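Local coordinates for protein CDP-glucose 4,6-dehydratase (Salmonella enterica subsp. enterica serovar Typhi, PDB 1WVG) that catalyses the conversion of CDP-D-glucose to CDP-4-dehydro-6-deoxy-D-glucose and water with NAD(+) as cofactor, a step in the synthesis of the lipopolysaccharide O-antigen, at residues 54-58 with 59-63. Sequence-based numbering, arbitrary orientation.
Sequences RLNDL and MESHI
Leu55 and Met59 meet across a tight turn: residues 55-57 form a short 3-10 segment, and the chain straightens at Met59 to enter strand 60-63. The turn is closed by a backbone hydrogen bond of 2.7 Å from Leu58 N to Leu55 O. Met59 N lies 3.1 Å from the same Leu55 O. The side chain of Met59 starts against this turn, and beyond CG it leads away. Its CG sits between the backbone N and the carbonyl carbon (chi1 80°), which brings CG to 3.4 Å from Leu55 O. The chain is extended at chi2 and then bends at the sulfur. SD rests loosely beside the CD2 branch of Leu55, 4.4 Å away. Leu55 is buried: it also packs on Phe50 and on Ser23 and Ser26 of helix 20-31. Met59 reaches Ser26 too, so both side chains sit against that helix.

On the more open side, Asn56 swings back towards the strand. CG stands anti to N (chi1 167°), and the amide oxygen OD1 comes within 3.7 Å of Ser61 CB. A water joins the two residues. It donates to Asn56 OD1 at 2.9 Å and accepts from Ser61 N at 3.0 Å. The water thus gives the backbone N-H of Ser61 a partner, while strand 35-40 bonds to Glu60 and His62. Ser61 OG is hydrogen-bonded to His17 NE2, and the Ser61 side chain lies about 9 Å from the bound adenosine-5-diphosphoribose.

A Schellman motif with Arg54 as its C-prime residue ends the preceding helix, 49-52. The turn then leads into 60-63, a parallel strand beside 35-40 in the Rossmann fold, which here holds adenosine-5-diphosphoribose, part of the NAD(+) cofactor.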
loop_
_atom_site.group_PDB
_atom_site.type_symbol
_atom_site.label_atom_id
_atom_site.label_comp_id
_atom_site.label_asym_id
_atom_site.label_seq_id
_atom_site.Cartn_x
_atom_site.Cartn_y
_atom_site.Cartn_z
ATOM N N ARG A 54 47.709 -8.694 1.206
ATOM C CA ARG A 54 48.574 -7.806 2.008
ATOM C C ARG A 54 48.092 -6.367 1.976
ATOM O O ARG A 54 48.908 -5.453 1.839
ATOM C CB ARG A 54 50.085 -7.858 1.621
ATOM C CG ARG A 54 50.881 -9.143 1.950
ATOM C CD ARG A 54 52.407 -9.040 2.178
ATOM N NE ARG A 54 52.907 -9.836 3.330
ATOM C CZ ARG A 54 54.186 -10.105 3.736
ATOM N NH1 ARG A 54 55.277 -9.576 3.134
ATOM N NH2 ARG A 54 54.375 -10.837 4.852
ATOM N N LEU A 55 46.765 -6.163 2.090
ATOM C CA LEU A 55 46.205 -4.813 2.034
ATOM C C LEU A 55 46.711 -3.944 3.154
ATOM O O LEU A 55 46.862 -2.736 3.059
ATOM C CB LEU A 55 44.685 -4.894 2.177
ATOM C CG LEU A 55 44.008 -4.670 0.842
ATOM C CD1 LEU A 55 42.506 -4.766 1.048
ATOM C CD2 LEU A 55 44.355 -3.310 0.273
ATOM N N ASN A 56 46.958 -4.594 4.262
ATOM C CA ASN A 56 47.434 -3.883 5.414
ATOM C C ASN A 56 48.663 -3.091 5.064
ATOM O O ASN A 56 48.991 -2.097 5.684
ATOM C CB ASN A 56 47.831 -4.866 6.513
ATOM C CG ASN A 56 48.620 -4.150 7.576
ATOM O OD1 ASN A 56 48.158 -3.139 8.100
ATOM N ND2 ASN A 56 49.815 -4.636 7.888
ATOM N N ASP A 57 49.376 -3.528 4.062
ATOM C CA ASP A 57 50.567 -2.775 3.722
ATOM C C ASP A 57 50.344 -1.710 2.678
ATOM O O ASP A 57 51.280 -0.996 2.320
ATOM C CB ASP A 57 51.688 -3.694 3.202
ATOM C CG ASP A 57 52.268 -4.532 4.304
ATOM O OD1 ASP A 57 52.382 -4.148 5.478
ATOM O OD2 ASP A 57 52.647 -5.694 3.847
ATOM N N LEU A 58 49.127 -1.640 2.164
ATOM C CA LEU A 58 48.813 -0.675 1.132
ATOM C C LEU A 58 47.844 0.363 1.629
ATOM O O LEU A 58 47.383 1.217 0.866
ATOM C CB LEU A 58 48.253 -1.378 -0.103
ATOM C CG LEU A 58 48.967 -2.693 -0.334
ATOM C CD1 LEU A 58 48.103 -3.618 -1.193
ATOM C CD2 LEU A 58 50.290 -2.384 -1.019
ATOM N N MET A 59 47.583 0.299 2.928
ATOM C CA MET A 59 46.678 1.256 3.475
ATOM C C MET A 59 46.871 1.389 4.944
ATOM O O MET A 59 47.556 0.581 5.539
ATOM C CB MET A 59 45.229 0.782 3.178
ATOM C CG MET A 59 44.735 -0.296 4.122
ATOM S SD MET A 59 43.062 -0.830 3.651
ATOM C CE MET A 59 41.986 0.158 4.750
ATOM N N GLU A 60 46.228 2.400 5.502
ATOM C CA GLU A 60 46.297 2.612 6.911
ATOM C C GLU A 60 45.179 1.782 7.510
ATOM O O GLU A 60 44.006 2.150 7.508
ATOM C CB GLU A 60 46.185 4.123 7.269
ATOM C CG GLU A 60 46.352 4.448 8.770
ATOM C CD GLU A 60 46.076 5.902 9.132
ATOM O OE1 GLU A 60 45.929 6.810 8.321
ATOM O OE2 GLU A 60 46.003 6.079 10.433
ATOM N N SER A 61 45.536 0.622 8.010
ATOM C CA SER A 61 44.547 -0.256 8.604
ATOM C C SER A 61 44.492 -0.154 10.132
ATOM O O SER A 61 45.437 -0.478 10.857
ATOM C CB SER A 61 44.773 -1.678 8.120
ATOM O OG SER A 61 43.935 -2.547 8.857
ATOM N N HIS A 62 43.359 0.295 10.657
ATOM C CA HIS A 62 43.211 0.429 12.098
ATOM C C HIS A 62 42.233 -0.596 12.663
ATOM O O HIS A 62 41.088 -0.706 12.191
ATOM C CB HIS A 62 42.824 1.872 12.504
ATOM C CG HIS A 62 42.465 2.019 13.956
ATOM N ND1 HIS A 62 43.265 2.735 14.842
ATOM C CD2 HIS A 62 41.398 1.539 14.663
ATOM C CE1 HIS A 62 42.677 2.666 16.042
ATOM N NE2 HIS A 62 41.553 1.956 15.972
ATOM N N ILE A 63 42.709 -1.334 13.690
ATOM C CA ILE A 63 41.930 -2.369 14.350
ATOM C C ILE A 63 41.124 -1.793 15.477
ATOM O O ILE A 63 41.688 -1.318 16.443
ATOM C CB ILE A 63 42.788 -3.510 14.866
ATOM C CG1 ILE A 63 43.243 -4.307 13.672
ATOM C CG2 ILE A 63 41.914 -4.416 15.716
ATOM C CD1 ILE A 63 42.186 -4.345 12.568
HETATM O O HOH W 1 48.353 -0.284 8.470
#